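Local coordinates for protein AA9 family lytic polysaccharide monooxygenase D (Myceliophthora thermophila, PDB 5UFV) that oxidatively cleaves the glycosidic bonds of cellulose at C1 as a secreted, copper-dependent fungal lytic polysaccharide monooxygenase, at residues Leu46-Gly51 with Pro170-Ile175; Leu81-Lys86 with Arg154-Ala159; Lys103-Gly108 with Lys136-Lys141. All blocks are in the same frame, centred on the assembly; numbering follows the deposited sequence.

Contact 1: Leu46-Gly51 with Pro170-Ile175; sequences LRCNGG and PECAQI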
loop_
_atom_site.group_PDB
_atom_site.type_symbol
_atom_site.label_atom_id
_atom_site.label_comp_id
_atom_site.label_asym_id
_atom_site.label_seq_id
_atom_site.Cartn_x
_atom_site.Cartn_y
_atom_site.Cartn_z
ATOM N N LEU A 46 -5.771 -9.205 4.384
ATOM C CA LEU A 46 -5.525 -7.769 4.187
ATOM C C LEU A 46 -4.074 -7.311 4.439
ATOM O O LEU A 46 -3.600 -6.419 3.769
ATOM C CB LEU A 46 -6.465 -6.943 5.047
ATOM C CG LEU A 46 -6.424 -5.439 4.805
ATOM C CD1 LEU A 46 -6.789 -5.105 3.360
ATOM C CD2 LEU A 46 -7.355 -4.745 5.767
ATOM N N ARG A 47 -3.365 -7.945 5.363
ATOM C CA ARG A 47 -2.032 -7.510 5.713
ATOM C C ARG A 47 -1.043 -7.616 4.562
ATOM O O ARG A 47 -0.495 -6.617 4.106
ATOM C CB ARG A 47 -1.510 -8.300 6.924
ATOM C CG ARG A 47 -0.237 -7.725 7.529
ATOM C CD ARG A 47 0.211 -8.487 8.758
ATOM N NE ARG A 47 -0.814 -8.350 9.766
ATOM C CZ ARG A 47 -0.895 -9.056 10.872
ATOM N NH1 ARG A 47 0.016 -9.981 11.170
ATOM N NH2 ARG A 47 -1.916 -8.838 11.661
ATOM N N CYS A 48 -0.792 -8.828 4.112
ATOM C CA CYS A 48 0.191 -9.066 3.066
ATOM C C CYS A 48 -0.335 -10.098 2.089
ATOM O O CYS A 48 0.435 -10.871 1.515
ATOM C CB CYS A 48 1.498 -9.562 3.693
ATOM S SG CYS A 48 2.392 -8.344 4.713
ATOM N N ASN A 49 -1.654 -10.098 1.889
ATOM C CA ASN A 49 -2.299 -11.003 0.946
ATOM C C ASN A 49 -1.919 -12.441 1.247
ATOM O O ASN A 49 -1.726 -13.235 0.327
ATOM C CB ASN A 49 -1.916 -10.631 -0.495
ATOM C CG ASN A 49 -3.042 -10.808 -1.493
ATOM O OD1 ASN A 49 -3.972 -11.561 -1.297
ATOM N ND2 ASN A 49 -2.927 -10.126 -2.590
ATOM N N GLY A 50 -1.797 -12.765 2.536
ATOM C CA GLY A 50 -1.539 -14.142 2.983
ATOM C C GLY A 50 -0.093 -14.614 2.903
ATOM O O GLY A 50 0.196 -15.722 3.297
ATOM N N GLY A 51 0.823 -13.795 2.398
ATOM C CA GLY A 51 2.261 -14.129 2.422
ATOM C C GLY A 51 2.764 -14.324 3.851
ATOM O O GLY A 51 2.117 -13.924 4.830
ATOM N N PRO A 170 -3.294 -5.790 -1.636
ATOM C CA PRO A 170 -2.060 -5.464 -0.927
ATOM C C PRO A 170 -0.921 -6.437 -1.174
ATOM O O PRO A 170 -1.163 -7.603 -1.465
ATOM C CB PRO A 170 -2.490 -5.604 0.527
ATOM C CG PRO A 170 -3.414 -6.795 0.481
ATOM C CD PRO A 170 -4.068 -6.799 -0.883
ATOM N N GLU A 171 0.316 -5.959 -1.027
ATOM C CA GLU A 171 1.509 -6.806 -1.068
ATOM C C GLU A 171 2.569 -6.195 -0.154
ATOM O O GLU A 171 2.572 -4.975 0.023
ATOM C CB GLU A 171 2.061 -6.907 -2.490
ATOM C CG GLU A 171 1.417 -7.960 -3.385
ATOM C CD GLU A 171 0.191 -7.467 -4.136
ATOM O OE1 GLU A 171 0.124 -6.286 -4.517
ATOM O OE2 GLU A 171 -0.719 -8.283 -4.368
ATOM N N CYS A 172 3.436 -7.052 0.412
ATOM C CA CYS A 172 4.573 -6.664 1.283
ATOM C C CYS A 172 5.920 -7.111 0.707
ATOM O O CYS A 172 6.011 -8.165 0.040
ATOM C CB CYS A 172 4.446 -7.239 2.705
ATOM S SG CYS A 172 2.850 -6.813 3.416
ATOM N N ALA A 173 6.939 -6.291 1.000
ATOM C CA ALA A 173 8.336 -6.499 0.576
ATOM C C ALA A 173 9.263 -6.134 1.715
ATOM O O ALA A 173 8.851 -5.442 2.640
ATOM C CB ALA A 173 8.664 -5.646 -0.634
ATOM N N GLN A 174 10.504 -6.582 1.641
ATOM C CA GLN A 174 11.445 -6.450 2.759
ATOM C C GLN A 174 12.553 -5.405 2.492
ATOM O O GLN A 174 13.289 -5.491 1.503
ATOM C CB GLN A 174 12.050 -7.821 3.086
ATOM C CG GLN A 174 10.989 -8.842 3.444
ATOM C CD GLN A 174 11.512 -10.115 4.071
ATOM O OE1 GLN A 174 10.835 -10.712 4.899
ATOM N NE2 GLN A 174 12.685 -10.544 3.677
ATOM N N ILE A 175 12.650 -4.418 3.379
ATOM C CA ILE A 175 13.614 -3.320 3.239
ATOM C C ILE A 175 14.505 -3.257 4.479
ATOM O O ILE A 175 14.001 -3.156 5.613
ATOM C CB ILE A 175 12.906 -1.964 3.134
ATOM C CG1 ILE A 175 11.738 -2.047 2.162
ATOM C CG2 ILE A 175 13.887 -0.871 2.734
ATOM C CD1 ILE A 175 12.112 -1.914 0.714
#

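Contact 2: Leu81-Lys86 with Arg154-Ala159; sequences LVWMYK and RHELIA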
loop_
_atom_site.group_PDB
_atom_site.type_symbol
_atom_site.label_atom_id
_atom_site.label_comp_id
_atom_site.label_asym_id
_atom_site.label_seq_id
_atom_site.Cartn_x
_atom_site.Cartn_y
_atom_site.Cartn_z
ATOM N N LEU A 81 -2.346 3.535 -0.829
ATOM C CA LEU A 81 -1.660 3.662 0.436
ATOM C C LEU A 81 -0.341 2.895 0.439
ATOM O O LEU A 81 -0.273 1.770 -0.063
ATOM C CB LEU A 81 -2.533 3.135 1.554
ATOM C CG LEU A 81 -3.759 3.998 1.889
ATOM C CD1 LEU A 81 -4.917 3.725 0.949
ATOM C CD2 LEU A 81 -4.194 3.750 3.330
ATOM N N VAL A 82 0.697 3.503 1.017
ATOM C CA VAL A 82 1.956 2.842 1.184
ATOM C C VAL A 82 2.358 2.952 2.621
ATOM O O VAL A 82 2.414 4.045 3.156
ATOM C CB VAL A 82 3.043 3.498 0.349
ATOM C CG1 VAL A 82 4.315 2.662 0.428
ATOM C CG2 VAL A 82 2.568 3.702 -1.093
ATOM N N TRP A 83 2.653 1.819 3.242
ATOM C CA TRP A 83 2.929 1.754 4.650
ATOM C C TRP A 83 4.239 1.079 4.898
ATOM O O TRP A 83 4.750 0.368 4.064
ATOM C CB TRP A 83 1.921 0.871 5.363
ATOM C CG TRP A 83 0.457 1.120 5.146
ATOM C CD1 TRP A 83 -0.261 0.902 4.003
ATOM C CD2 TRP A 83 -0.488 1.536 6.138
ATOM N NE1 TRP A 83 -1.590 1.207 4.212
ATOM C CE2 TRP A 83 -1.756 1.589 5.514
ATOM C CE3 TRP A 83 -0.386 1.872 7.490
ATOM C CZ2 TRP A 83 -2.901 1.948 6.193
ATOM C CZ3 TRP A 83 -1.535 2.236 8.167
ATOM C CH2 TRP A 83 -2.772 2.264 7.524
ATOM N N MET A 84 4.726 1.238 6.113
ATOM C CA MET A 84 5.919 0.581 6.571
ATOM C C MET A 84 5.698 0.067 7.976
ATOM O O MET A 84 4.751 0.441 8.649
ATOM C CB MET A 84 7.118 1.543 6.537
ATOM C CG MET A 84 7.635 1.789 5.142
ATOM S SD MET A 84 9.153 2.776 5.010
ATOM C CE MET A 84 10.428 1.556 5.346
ATOM N N TYR A 85 6.603 -0.789 8.415
ATOM C CA TYR A 85 6.443 -1.493 9.666
ATOM C C TYR A 85 7.821 -1.895 10.120
ATOM O O TYR A 85 8.551 -2.558 9.384
ATOM C CB TYR A 85 5.553 -2.727 9.458
ATOM C CG TYR A 85 5.369 -3.582 10.674
ATOM C CD1 TYR A 85 6.391 -4.405 11.140
ATOM C CD2 TYR A 85 4.173 -3.595 11.343
ATOM C CE1 TYR A 85 6.233 -5.192 12.265
ATOM C CE2 TYR A 85 3.991 -4.388 12.457
ATOM C CZ TYR A 85 5.026 -5.188 12.921
ATOM O OH TYR A 85 4.817 -5.970 14.035
ATOM N N LYS A 86 8.153 -1.492 11.337
ATOM C CA LYS A 86 9.442 -1.781 11.921
ATOM C C LYS A 86 9.474 -3.177 12.532
ATOM O O LYS A 86 8.883 -3.404 13.581
ATOM C CB LYS A 86 9.749 -0.741 12.995
ATOM C CG LYS A 86 11.055 -0.965 13.743
ATOM C CD LYS A 86 12.232 -0.380 13.011
ATOM C CE LYS A 86 13.558 -0.911 13.544
ATOM N NZ LYS A 86 13.821 -0.454 14.924
ATOM N N ARG A 154 4.472 -1.897 2.583
ATOM C CA ARG A 154 3.209 -2.496 2.105
ATOM C C ARG A 154 2.491 -1.544 1.162
ATOM O O ARG A 154 2.208 -0.389 1.534
ATOM C CB ARG A 154 2.310 -2.827 3.309
ATOM C CG ARG A 154 0.875 -3.205 2.999
ATOM C CD ARG A 154 0.181 -3.565 4.300
ATOM N NE ARG A 154 -1.206 -3.938 4.066
ATOM C CZ ARG A 154 -2.184 -3.066 3.790
ATOM N NH1 ARG A 154 -1.938 -1.739 3.759
ATOM N NH2 ARG A 154 -3.418 -3.527 3.550
ATOM N N HIS A 155 2.195 -2.013 -0.050
ATOM C CA HIS A 155 1.453 -1.208 -1.012
ATOM C C HIS A 155 0.065 -1.718 -1.047
ATOM O O HIS A 155 -0.130 -2.916 -1.055
ATOM C CB HIS A 155 2.065 -1.277 -2.408
ATOM C CG HIS A 155 3.383 -0.588 -2.499
ATOM N ND1 HIS A 155 4.548 -1.147 -2.018
ATOM C CD2 HIS A 155 3.714 0.650 -2.932
ATOM C CE1 HIS A 155 5.545 -0.298 -2.184
ATOM N NE2 HIS A 155 5.064 0.800 -2.731
ATOM N N GLU A 156 -0.898 -0.806 -1.074
ATOM C CA GLU A 156 -2.280 -1.167 -0.994
ATOM C C GLU A 156 -3.037 -0.223 -1.871
ATOM O O GLU A 156 -2.897 1.006 -1.746
ATOM C CB GLU A 156 -2.774 -1.062 0.450
ATOM C CG GLU A 156 -4.271 -1.282 0.675
ATOM C CD GLU A 156 -4.698 -1.058 2.144
ATOM O OE1 GLU A 156 -4.052 -0.247 2.866
ATOM O OE2 GLU A 156 -5.681 -1.707 2.605
ATOM N N LEU A 157 -3.824 -0.817 -2.774
ATOM C CA LEU A 157 -4.772 -0.117 -3.605
ATOM C C LEU A 157 -6.118 -0.600 -3.181
ATOM O O LEU A 157 -6.309 -1.805 -3.025
ATOM C CB LEU A 157 -4.605 -0.483 -5.074
ATOM C CG LEU A 157 -3.236 -0.232 -5.695
ATOM C CD1 LEU A 157 -3.315 -0.485 -7.190
ATOM C CD2 LEU A 157 -2.720 1.167 -5.403
ATOM N N ILE A 158 -7.048 0.337 -2.995
ATOM C CA ILE A 158 -8.417 0.020 -2.619
ATOM C C ILE A 158 -9.318 0.502 -3.746
ATOM O O ILE A 158 -9.512 1.707 -3.912
ATOM C CB ILE A 158 -8.811 0.716 -1.336
ATOM C CG1 ILE A 158 -7.798 0.433 -0.238
ATOM C CG2 ILE A 158 -10.174 0.242 -0.895
ATOM C CD1 ILE A 158 -8.138 1.161 1.058
ATOM N N ALA A 159 -9.838 -0.434 -4.533
ATOM C CA ALA A 159 -10.732 -0.075 -5.611
ATOM C C ALA A 159 -12.142 0.136 -5.046
ATOM O O ALA A 159 -12.618 -0.623 -4.194
ATOM C CB ALA A 159 -10.739 -1.139 -6.702
#

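Contact 3: Lys103-Gly108 with Lys136-Lys141; sequences KIDEAG and KSWSSK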
loop_
_atom_site.group_PDB
_atom_site.type_symbol
_atom_site.label_atom_id
_atom_site.label_comp_id
_atom_site.label_asym_id
_atom_site.label_seq_id
_atom_site.Cartn_x
_atom_site.Cartn_y
_atom_site.Cartn_z
ATOM N N LYS A 103 1.756 4.918 7.728
ATOM C CA LYS A 103 1.755 5.403 6.347
ATOM C C LYS A 103 2.940 6.295 6.067
ATOM O O LYS A 103 3.251 7.197 6.847
ATOM C CB LYS A 103 0.475 6.192 6.054
ATOM C CG LYS A 103 -0.725 5.294 5.799
ATOM C CD LYS A 103 -2.056 5.911 6.203
ATOM C CE LYS A 103 -2.531 6.988 5.239
ATOM N NZ LYS A 103 -3.890 7.494 5.564
ATOM N N ILE A 104 3.567 6.064 4.916
ATOM C CA ILE A 104 4.560 6.974 4.390
ATOM C C ILE A 104 4.087 7.719 3.140
ATOM O O ILE A 104 4.648 8.738 2.802
ATOM C CB ILE A 104 5.881 6.246 4.092
ATOM C CG1 ILE A 104 5.734 5.272 2.953
ATOM C CG2 ILE A 104 6.368 5.495 5.330
ATOM C CD1 ILE A 104 7.050 4.625 2.597
ATOM N N ASP A 105 3.081 7.200 2.446
ATOM C CA ASP A 105 2.553 7.849 1.246
ATOM C C ASP A 105 1.046 7.578 1.103
ATOM O O ASP A 105 0.520 6.624 1.666
ATOM C CB ASP A 105 3.311 7.349 0.016
ATOM C CG ASP A 105 3.335 8.366 -1.132
ATOM O OD1 ASP A 105 2.893 9.521 -0.925
ATOM O OD2 ASP A 105 3.816 8.018 -2.248
ATOM N N GLU A 106 0.349 8.425 0.365
ATOM C CA GLU A 106 -1.077 8.204 0.096
ATOM C C GLU A 106 -1.544 9.113 -1.036
ATOM O O GLU A 106 -0.997 10.178 -1.240
ATOM C CB GLU A 106 -1.926 8.491 1.335
ATOM C CG GLU A 106 -1.839 9.959 1.782
ATOM C CD GLU A 106 -2.789 10.344 2.916
ATOM O OE1 GLU A 106 -3.485 9.459 3.524
ATOM O OE2 GLU A 106 -2.824 11.573 3.202
ATOM N N ALA A 107 -2.555 8.680 -1.772
ATOM C CA ALA A 107 -3.154 9.526 -2.789
ATOM C C ALA A 107 -4.604 9.141 -2.894
ATOM O O ALA A 107 -4.939 7.959 -2.775
ATOM C CB ALA A 107 -2.451 9.359 -4.121
ATOM N N GLY A 108 -5.459 10.139 -3.082
ATOM C CA GLY A 108 -6.879 9.941 -3.149
ATOM C C GLY A 108 -7.497 10.729 -4.272
ATOM O O GLY A 108 -7.038 10.679 -5.394
ATOM N N LYS A 136 2.770 0.356 -14.896
ATOM C CA LYS A 136 2.777 1.653 -14.266
ATOM C C LYS A 136 3.349 1.551 -12.879
ATOM O O LYS A 136 3.269 0.516 -12.224
ATOM C CB LYS A 136 1.357 2.212 -14.191
ATOM C CG LYS A 136 0.712 2.447 -15.547
ATOM C CD LYS A 136 1.637 3.225 -16.451
ATOM C CE LYS A 136 0.890 3.884 -17.600
ATOM N NZ LYS A 136 0.091 2.880 -18.316
ATOM N N SER A 137 3.906 2.652 -12.420
ATOM C CA SER A 137 4.690 2.648 -11.212
ATOM C C SER A 137 4.272 3.750 -10.275
ATOM O O SER A 137 3.714 4.755 -10.702
ATOM C CB SER A 137 6.171 2.834 -11.568
ATOM O OG SER A 137 6.623 1.858 -12.503
ATOM N N TRP A 138 4.557 3.550 -8.986
ATOM C CA TRP A 138 4.327 4.578 -7.959
ATOM C C TRP A 138 5.555 4.711 -7.105
ATOM O O TRP A 138 6.081 3.720 -6.632
ATOM C CB TRP A 138 3.125 4.247 -7.068
ATOM C CG TRP A 138 2.702 5.449 -6.254
ATOM C CD1 TRP A 138 3.116 5.774 -4.980
ATOM C CD2 TRP A 138 1.848 6.516 -6.681
ATOM N NE1 TRP A 138 2.546 6.965 -4.587
ATOM C CE2 TRP A 138 1.771 7.446 -5.610
ATOM C CE3 TRP A 138 1.164 6.790 -7.867
ATOM C CZ2 TRP A 138 1.001 8.630 -5.682
ATOM C CZ3 TRP A 138 0.405 7.972 -7.949
ATOM C CH2 TRP A 138 0.329 8.879 -6.852
ATOM N N SER A 139 6.006 5.940 -6.912
ATOM C CA SER A 139 7.225 6.221 -6.155
ATOM C C SER A 139 6.954 6.955 -4.820
ATOM O O SER A 139 6.182 7.926 -4.764
ATOM C CB SER A 139 8.152 7.073 -7.008
ATOM O OG SER A 139 8.784 6.289 -7.992
ATOM N N SER A 140 7.618 6.499 -3.766
ATOM C CA SER A 140 7.498 7.074 -2.440
ATOM C C SER A 140 8.902 7.241 -1.842
ATOM O O SER A 140 9.746 6.368 -1.995
ATOM C CB SER A 140 6.691 6.147 -1.539
ATOM O OG SER A 140 5.365 5.964 -1.998
ATOM N N LYS A 141 9.150 8.361 -1.168
ATOM C CA LYS A 141 10.377 8.544 -0.409
ATOM C C LYS A 141 10.260 7.880 0.939
ATOM O O LYS A 141 9.273 8.059 1.609
ATOM C CB LYS A 141 10.672 10.020 -0.194
ATOM C CG LYS A 141 11.301 10.644 -1.408
ATOM C CD LYS A 141 11.572 12.129 -1.229
ATOM C CE LYS A 141 12.090 12.678 -2.556
ATOM N NZ LYS A 141 12.256 14.150 -2.542
#

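Contact 1: Leu46-Gly51 with Pro170-Ile175
A disulfide joins the turn at the end of the short helix 45-48 to strand 167-177, a strand of the six-stranded sheet. Cys48 SG and Cys172 SG lie 2.1 Å apart, and the C-S-S-C torsion of -89° is close to the relaxed right angle. Both sulfurs stand beside their own backbone N, chi1 -68° in Cys48 and -53° in Cys172, which turns them toward each other. Cys48 also starts a type I' turn, closed by a bond from Gly51 N to Cys48 O of 3.1 Å. Asn49, in the turn, has positive phi, and its side chain crosses that of Pro170 at about a right angle and lies beside that of Glu171. Its ND2 donates to Pro170 O at 3.3 Å, a bond in the carbonyl plane but tilted from the amide plane of Asn49. The same ND2 makes a weak bond of 3.4 Å to Glu171 OE2. The other carboxylate oxygen, Glu171 OE1, is taken by the backbone N of Val4. Pro170 CG sits 3.3 Å from Leu46 O. Leu46 O and Arg47 O are both hydrogen-bonded by the guanidinium of Arg154. The contact is buried. Pro170 directly follows the copper ligand Tyr169, so the disulfide ties a loop to the core strand that carries this ligand, within the beta-sandwich of an AA9 monooxygenase.

Contact 2: Leu81-Lys86 with Arg154-Ala159
Trp83 lays its indole alongside the extended side chain of Arg154, with the ring and guanidinium planes 77° apart. Trp83 NE1 points to Glu156 OE1 at 3.2 Å, with a bent N-H...O angle of 140°. Glu156 OE1 also accepts from Arg154 NH1 at 2.7 Å. Arg154 grips the carboxylate end-on, its NH2 going to Glu156 OE2 at 3.1 Å. Both nitrogens come from above the carboxylate plane, while the oxygens lie in the guanidinium plane. Both chains leave the backbone with CG anti to N, chi1 174° in Glu156, and run up the same face of the sheet. Tyr196 OH also bonds Glu156 OE2, so this buried carboxylate has partners on both oxygens. Strands 80-86 and 149-159 are antiparallel neighbours here, central in the six-stranded sheet of the beta-sandwich. Leu81 with Glu156 and Trp83 with Arg154 are hydrogen-bonded pairs; Leu81 N reaches Glu156 O at 2.7 Å. Val82 with His155 is the non-hydrogen-bonded pair between them, with side chains on the other face. There Val82 CG1 sits over one face of the imidazole, 4.0 Å from its centroid, a CH-pi contact. Back on the face of Trp83, Leu81 CD1 packs on Ile158 CD1 at 4.1 Å.

Contact 3: Lys103-Gly108 with Lys136-Lys141
Strands 105-107 and 136-141 cross at 136° with their axes 8.2 Å apart at closest approach, too far for backbone pairing, so side chains make the contact. Asp105 is its centre. Its CB points toward strand 136-141, and CG anti to the backbone N (chi1 -153°) brings OD2 to the two donors. One oxygen takes both hydrogen bonds between the strands. Ser140 OG donates to Asp105 OD2 at 2.6 Å, approaching on the anti side and close to the carboxylate plane. Trp138 NE1 also donates to Asp105 OD2 at 2.9 Å. The oxygen lies near the indole plane, at the ring edge, but the nitrogen comes from above the carboxylate plane. The two donors come from alternate residues, Trp138 and Ser140, on one face of strand 136-141. Together they should fix the rotation of the carboxylate and probably favour its ionised form. The second oxygen, Asp105 OD1, takes a weak bond of 3.1 Å from Glu106 N. Next to this polar group, Ala107 CB touches the six-membered part of the indole, 3.9 Å from Trp138 CZ2. At the opposite end Ile104 CD1 packs loosely on Ser140 CB at 4.4 Å and on the backbone of Lys141. Ile104 and Asp105 both face Val82, which makes a classic beta bulge in strand 101-107. Ser140 and Trp138 also touch strand 80-86, through Val82 and Ile80. Strand 101-107 belongs to the six-stranded sheet and strand 136-141 is an outermost strand of the four-stranded one. The contact is thus face-to-face packing of two sheets, as in a beta-sandwich.

From the N terminus, the chain first reaches helix 45-48, where contact 1 opens its loop. Strand 80-86 opens contact 2, and strand 101-107 opens contact 3. Strand 136-141 closes contact 3, strand 149-159 closes contact 2, and strand 167-177 closes contact 1. The three loops therefore sit one within another, and none cross. Contacts 1 and 2 share the six-stranded sheet and meet at Arg154, and Leu46 CD1 packs on Glu156. Contacts 2 and 3 touch through the pairing of Val82 with the bulge at Ile104 and Asp105. Contacts 1 and 3 do not touch; their centres are about 16 Å apart. Contact 3 alone brings in a strand of the four-stranded sheet.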